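Local coordinates for protein aldose 1-epimerase (Caenorhabditis elegans, PDB 1LUR) that probably interconverts the alpha and beta anomers of aldose sugars such as galactose, at residues L177-E191 with T254-L267. Numbering follows the deposited sequence.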
loop_
_atom_site.group_PDB
_atom_site.type_symbol
_atom_site.label_atom_id
_atom_site.label_comp_id
_atom_site.label_asym_id
_atom_site.label_seq_id
_atom_site.Cartn_x
_atom_site.Cartn_y
_atom_site.Cartn_z
ATOM N N LEU A 177 -6.315 -12.375 6.762
ATOM C CA LEU A 177 -6.349 -13.710 6.177
ATOM C C LEU A 177 -7.358 -14.748 6.675
ATOM O O LEU A 177 -7.497 -15.799 6.050
ATOM C CB LEU A 177 -4.942 -14.309 6.262
ATOM C CG LEU A 177 -3.798 -13.340 5.935
ATOM C CD1 LEU A 177 -2.459 -14.060 6.050
ATOM C CD2 LEU A 177 -3.983 -12.777 4.534
ATOM N N ASP A 178 -8.067 -14.484 7.770
ATOM C CA ASP A 178 -9.030 -15.477 8.258
ATOM C C ASP A 178 -10.415 -14.970 8.642
ATOM O O ASP A 178 -11.265 -15.750 9.080
ATOM C CB ASP A 178 -8.438 -16.241 9.446
ATOM C CG ASP A 178 -8.031 -15.327 10.583
ATOM O OD1 ASP A 178 -8.801 -14.400 10.907
ATOM O OD2 ASP A 178 -6.946 -15.539 11.162
ATOM N N GLY A 179 -10.646 -13.673 8.493
ATOM C CA GLY A 179 -11.942 -13.123 8.835
ATOM C C GLY A 179 -12.125 -12.755 10.294
ATOM O O GLY A 179 -13.187 -12.263 10.674
ATOM N N SER A 180 -11.107 -12.987 11.118
ATOM C CA SER A 180 -11.201 -12.658 12.539
ATOM C C SER A 180 -11.553 -11.185 12.719
ATOM O O SER A 180 -11.293 -10.365 11.839
ATOM C CB SER A 180 -9.876 -12.951 13.251
ATOM O OG SER A 180 -9.621 -14.345 13.328
ATOM N N ASP A 181 -12.144 -10.849 13.860
ATOM C CA ASP A 181 -12.520 -9.468 14.132
ATOM C C ASP A 181 -11.288 -8.567 14.125
ATOM O O ASP A 181 -11.382 -7.375 13.835
ATOM C CB ASP A 181 -13.226 -9.369 15.485
ATOM C CG ASP A 181 -14.583 -10.037 15.481
ATOM O OD1 ASP A 181 -14.641 -11.268 15.268
ATOM O OD2 ASP A 181 -15.594 -9.331 15.687
ATOM N N THR A 182 -10.137 -9.147 14.450
ATOM C CA THR A 182 -8.882 -8.408 14.479
ATOM C C THR A 182 -7.739 -9.323 14.036
ATOM O O THR A 182 -7.913 -10.541 13.933
ATOM C CB THR A 182 -8.577 -7.879 15.898
ATOM O OG1 THR A 182 -8.264 -8.975 16.764
ATOM C CG2 THR A 182 -9.781 -7.130 16.458
ATOM N N VAL A 183 -6.574 -8.735 13.771
ATOM C CA VAL A 183 -5.407 -9.500 13.339
ATOM C C VAL A 183 -4.371 -9.611 14.450
ATOM O O VAL A 183 -3.195 -9.860 14.190
ATOM C CB VAL A 183 -4.730 -8.852 12.097
ATOM C CG1 VAL A 183 -5.680 -8.878 10.907
ATOM C CG2 VAL A 183 -4.313 -7.422 12.415
ATOM N N ALA A 184 -4.808 -9.431 15.691
ATOM C CA ALA A 184 -3.902 -9.515 16.830
ATOM C C ALA A 184 -3.206 -10.872 16.897
ATOM O O ALA A 184 -2.033 -10.961 17.268
ATOM C CB ALA A 184 -4.667 -9.264 18.121
ATOM N N GLU A 185 -3.928 -11.923 16.523
ATOM C CA GLU A 185 -3.375 -13.275 16.547
ATOM C C GLU A 185 -2.508 -13.627 15.340
ATOM O O GLU A 185 -1.741 -14.591 15.383
ATOM C CB GLU A 185 -4.509 -14.292 16.694
ATOM C CG GLU A 185 -5.281 -14.157 18.002
ATOM C CD GLU A 185 -4.423 -14.458 19.221
ATOM O OE1 GLU A 185 -4.009 -15.627 19.385
ATOM O OE2 GLU A 185 -4.158 -13.526 20.012
ATOM N N HIS A 186 -2.621 -12.853 14.264
ATOM C CA HIS A 186 -1.824 -13.120 13.071
ATOM C C HIS A 186 -0.341 -13.022 13.401
ATOM O O HIS A 186 0.063 -12.245 14.267
ATOM C CB HIS A 186 -2.144 -12.114 11.966
ATOM C CG HIS A 186 -3.407 -12.403 11.224
ATOM N ND1 HIS A 186 -4.639 -12.443 11.837
ATOM C CD2 HIS A 186 -3.631 -12.639 9.910
ATOM C CE1 HIS A 186 -5.570 -12.688 10.932
ATOM N NE2 HIS A 186 -4.985 -12.811 9.755
ATOM N N PHE A 187 0.468 -13.817 12.711
ATOM C CA PHE A 187 1.904 -13.803 12.936
ATOM C C PHE A 187 2.536 -12.962 11.842
ATOM O O PHE A 187 2.070 -12.962 10.700
ATOM C CB PHE A 187 2.486 -15.214 12.874
ATOM C CG PHE A 187 2.278 -16.020 14.124
ATOM C CD1 PHE A 187 1.012 -16.471 14.480
ATOM C CD2 PHE A 187 3.356 -16.337 14.940
ATOM C CE1 PHE A 187 0.825 -17.231 15.632
ATOM C CE2 PHE A 187 3.181 -17.096 16.093
ATOM C CZ PHE A 187 1.911 -17.544 16.437
ATOM N N LEU A 188 3.595 -12.245 12.190
ATOM C CA LEU A 188 4.280 -11.406 11.222
ATOM C C LEU A 188 5.780 -11.512 11.417
ATOM O O LEU A 188 6.275 -11.483 12.545
ATOM C CB LEU A 188 3.835 -9.948 11.375
ATOM C CG LEU A 188 4.348 -8.930 10.351
ATOM C CD1 LEU A 188 3.871 -9.307 8.950
ATOM C CD2 LEU A 188 3.841 -7.541 10.728
ATOM N N GLU A 189 6.500 -11.650 10.312
ATOM C CA GLU A 189 7.950 -11.758 10.348
ATOM C C GLU A 189 8.513 -10.863 9.254
ATOM O O GLU A 189 8.136 -10.982 8.086
ATOM C CB GLU A 189 8.388 -13.208 10.126
ATOM C CG GLU A 189 9.892 -13.397 10.097
ATOM C CD GLU A 189 10.306 -14.806 10.479
ATOM O OE1 GLU A 189 10.123 -15.180 11.657
ATOM O OE2 GLU A 189 10.811 -15.538 9.604
HETATM N N MSE A 190 9.415 -9.963 9.635
HETATM C CA MSE A 190 10.020 -9.047 8.677
HETATM C C MSE A 190 11.522 -8.898 8.795
HETATM O O MSE A 190 12.081 -8.903 9.892
HETATM C CB MSE A 190 9.408 -7.655 8.828
HETATM C CG MSE A 190 8.388 -7.280 7.784
HETATM SE SE MSE A 190 8.258 -5.347 7.676
HETATM C CE MSE A 190 9.622 -5.026 6.346
ATOM N N GLU A 191 12.174 -8.747 7.652
ATOM C CA GLU A 191 13.614 -8.581 7.628
ATOM C C GLU A 191 13.830 -7.070 7.724
ATOM O O GLU A 191 14.189 -6.417 6.743
ATOM C CB GLU A 191 14.192 -9.111 6.318
ATOM C CG GLU A 191 13.824 -10.553 6.007
ATOM C CD GLU A 191 14.117 -11.490 7.160
ATOM O OE1 GLU A 191 15.229 -11.403 7.724
ATOM O OE2 GLU A 191 13.238 -12.315 7.497
ATOM N N THR A 254 12.366 -13.065 0.193
ATOM C CA THR A 254 11.188 -12.636 0.934
ATOM C C THR A 254 11.603 -11.684 2.052
ATOM O O THR A 254 12.553 -11.958 2.786
ATOM C CB THR A 254 10.459 -13.838 1.557
ATOM O OG1 THR A 254 10.023 -14.720 0.515
ATOM C CG2 THR A 254 9.252 -13.379 2.367
ATOM N N TYR A 255 10.890 -10.570 2.181
ATOM C CA TYR A 255 11.199 -9.588 3.216
ATOM C C TYR A 255 10.131 -9.559 4.291
ATOM O O TYR A 255 10.368 -9.084 5.402
ATOM C CB TYR A 255 11.323 -8.196 2.607
ATOM C CG TYR A 255 12.404 -8.088 1.571
ATOM C CD1 TYR A 255 13.688 -8.575 1.824
ATOM C CD2 TYR A 255 12.157 -7.486 0.339
ATOM C CE1 TYR A 255 14.697 -8.467 0.876
ATOM C CE2 TYR A 255 13.159 -7.373 -0.615
ATOM C CZ TYR A 255 14.427 -7.866 -0.340
ATOM O OH TYR A 255 15.422 -7.758 -1.288
ATOM N N LEU A 256 8.952 -10.070 3.954
ATOM C CA LEU A 256 7.844 -10.101 4.891
ATOM C C LEU A 256 6.974 -11.337 4.709
ATOM O O LEU A 256 6.681 -11.745 3.586
ATOM C CB LEU A 256 6.994 -8.837 4.731
ATOM C CG LEU A 256 5.668 -8.748 5.491
ATOM C CD1 LEU A 256 5.256 -7.290 5.624
ATOM C CD2 LEU A 256 4.589 -9.536 4.762
ATOM N N ARG A 257 6.567 -11.919 5.833
ATOM C CA ARG A 257 5.722 -13.110 5.852
ATOM C C ARG A 257 4.608 -12.811 6.852
ATOM O O ARG A 257 4.874 -12.494 8.011
ATOM C CB ARG A 257 6.538 -14.327 6.297
ATOM C CG ARG A 257 7.838 -14.501 5.511
ATOM C CD ARG A 257 8.762 -15.532 6.153
ATOM N NE ARG A 257 10.111 -15.504 5.583
ATOM C CZ ARG A 257 10.956 -14.480 5.696
ATOM N NH1 ARG A 257 10.600 -13.388 6.363
ATOM N NH2 ARG A 257 12.162 -14.546 5.143
ATOM N N PHE A 258 3.367 -12.904 6.391
ATOM C CA PHE A 258 2.190 -12.642 7.215
ATOM C C PHE A 258 1.294 -13.874 7.103
ATOM O O PHE A 258 0.955 -14.301 5.999
ATOM C CB PHE A 258 1.484 -11.395 6.664
ATOM C CG PHE A 258 0.347 -10.888 7.510
ATOM C CD1 PHE A 258 0.507 -10.684 8.878
ATOM C CD2 PHE A 258 -0.868 -10.550 6.922
ATOM C CE1 PHE A 258 -0.530 -10.147 9.645
ATOM C CE2 PHE A 258 -1.909 -10.014 7.678
ATOM C CZ PHE A 258 -1.739 -9.811 9.045
ATOM N N TRP A 259 0.908 -14.455 8.233
ATOM C CA TRP A 259 0.057 -15.639 8.179
ATOM C C TRP A 259 -0.862 -15.825 9.378
ATOM O O TRP A 259 -0.713 -15.165 10.409
ATOM C CB TRP A 259 0.932 -16.886 7.999
ATOM C CG TRP A 259 1.763 -17.237 9.204
ATOM C CD1 TRP A 259 1.404 -18.058 10.239
ATOM C CD2 TRP A 259 3.083 -16.768 9.506
ATOM N NE1 TRP A 259 2.419 -18.130 11.163
ATOM C CE2 TRP A 259 3.462 -17.349 10.738
ATOM C CE3 TRP A 259 3.984 -15.913 8.857
ATOM C CZ2 TRP A 259 4.704 -17.101 11.333
ATOM C CZ3 TRP A 259 5.221 -15.668 9.451
ATOM C CH2 TRP A 259 5.568 -16.261 10.676
ATOM N N SER A 260 -1.809 -16.743 9.219
ATOM C CA SER A 260 -2.784 -17.068 10.254
ATOM C C SER A 260 -2.837 -18.580 10.473
ATOM O O SER A 260 -3.204 -19.327 9.564
ATOM C CB SER A 260 -4.169 -16.571 9.834
ATOM O OG SER A 260 -5.190 -17.236 10.558
ATOM N N GLU A 261 -2.466 -19.032 11.670
ATOM C CA GLU A 261 -2.491 -20.463 11.963
ATOM C C GLU A 261 -3.928 -20.945 11.850
ATOM O O GLU A 261 -4.184 -22.114 11.553
ATOM C CB GLU A 261 -1.949 -20.743 13.369
ATOM C CG GLU A 261 -0.476 -20.399 13.540
ATOM C CD GLU A 261 0.024 -20.620 14.956
ATOM O OE1 GLU A 261 -0.685 -20.226 15.907
ATOM O OE2 GLU A 261 1.135 -21.170 15.119
ATOM N N LYS A 262 -4.865 -20.030 12.075
ATOM C CA LYS A 262 -6.280 -20.358 11.999
ATOM C C LYS A 262 -6.666 -20.838 10.603
ATOM O O LYS A 262 -6.974 -22.011 10.417
ATOM C CB LYS A 262 -7.124 -19.144 12.391
ATOM C CG LYS A 262 -8.627 -19.384 12.340
ATOM C CD LYS A 262 -9.396 -18.147 12.788
ATOM C CE LYS A 262 -10.902 -18.354 12.679
ATOM N NZ LYS A 262 -11.668 -17.148 13.118
ATOM N N SER A 263 -6.640 -19.939 9.622
ATOM C CA SER A 263 -6.996 -20.297 8.250
ATOM C C SER A 263 -5.863 -21.009 7.523
ATOM O O SER A 263 -6.063 -21.564 6.447
ATOM C CB SER A 263 -7.389 -19.049 7.458
ATOM O OG SER A 263 -6.295 -18.154 7.351
ATOM N N GLY A 264 -4.673 -20.981 8.112
ATOM C CA GLY A 264 -3.532 -21.632 7.497
ATOM C C GLY A 264 -3.026 -20.905 6.264
ATOM O O GLY A 264 -2.147 -21.406 5.559
ATOM N N ILE A 265 -3.579 -19.725 5.996
ATOM C CA ILE A 265 -3.161 -18.944 4.836
ATOM C C ILE A 265 -1.948 -18.084 5.169
ATOM O O ILE A 265 -1.885 -17.448 6.224
ATOM C CB ILE A 265 -4.296 -18.024 4.327
ATOM C CG1 ILE A 265 -5.444 -18.871 3.770
ATOM C CG2 ILE A 265 -3.764 -17.079 3.249
ATOM C CD1 ILE A 265 -6.629 -18.059 3.308
ATOM N N GLU A 266 -0.979 -18.072 4.264
ATOM C CA GLU A 266 0.227 -17.289 4.466
ATOM C C GLU A 266 0.464 -16.369 3.277
ATOM O O GLU A 266 0.108 -16.693 2.143
ATOM C CB GLU A 266 1.423 -18.218 4.667
ATOM C CG GLU A 266 2.758 -17.513 4.788
ATOM C CD GLU A 266 3.857 -18.443 5.257
ATOM O OE1 GLU A 266 5.041 -18.044 5.221
ATOM O OE2 GLU A 266 3.534 -19.578 5.672
ATOM N N LEU A 267 1.049 -15.209 3.557
ATOM C CA LEU A 267 1.353 -14.209 2.544
ATOM C C LEU A 267 2.807 -13.798 2.706
ATOM O O LEU A 267 3.234 -13.449 3.806
ATOM C CB LEU A 267 0.456 -12.981 2.722
ATOM C CG LEU A 267 0.924 -11.689 2.045
ATOM C CD1 LEU A 267 0.905 -11.886 0.538
ATOM C CD2 LEU A 267 0.033 -10.519 2.443
#
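D178 reaches from the loop ahead of strand 187-190 into the hairpin turn that follows strand 256-259. Its CB lies beside S263 OG and S260 OG. CG takes the crowded position between backbone N and carbonyl carbon (chi1 57°), which directs the carboxylate at S260. CG lies 3.8 Å from K262 CD; OD2, through its anti lone pair, accepts a short bond from S260 OG (2.5 Å). OD1 turns back to its own loop and accepts from S180 N, closing an Asx turn, and from S180 OG above the carboxylate plane. An asparagine here would probably leave either S260 OG or the S180 donors facing an NH2 in place of an acceptor oxygen, and would take away the negative charge near K262 NZ. Next to it, S263 OG donates to L177 O from above the carbonyl plane (2.9 Å). S260 CB sits over one face of the H186 ring, V183 CG1 over the other. Beyond the loops the strands run antiparallel, F187 and E189 forming hydrogen-bonded pairs with W259 and R257. F187 CB lies over the indole face of W259, the two rings nearly parallel but slid apart. Further on, R257 NH1 and E191 OE2 form a salt bridge whose hydrogen bond is weak and bent (3.1 Å, 134°); E189 OE2 joins this network over one guanidinium face, a long contact of charges alone. The reverse side, with L188, M190, L256 and F258, is apolar: L188 CD1 meets F258 CD1 at 3.6 Å, and M190 (selenomethionine) packs its CG on L256 CB. L278 of strand 275-279 covers L188, M190 and L256, so this side faces the neighbouring sheet of the beta-sandwich-like mutarotase fold. With one carboxylate bonded to serines of both loops, D178 probably fixes their register beyond the strand ladder.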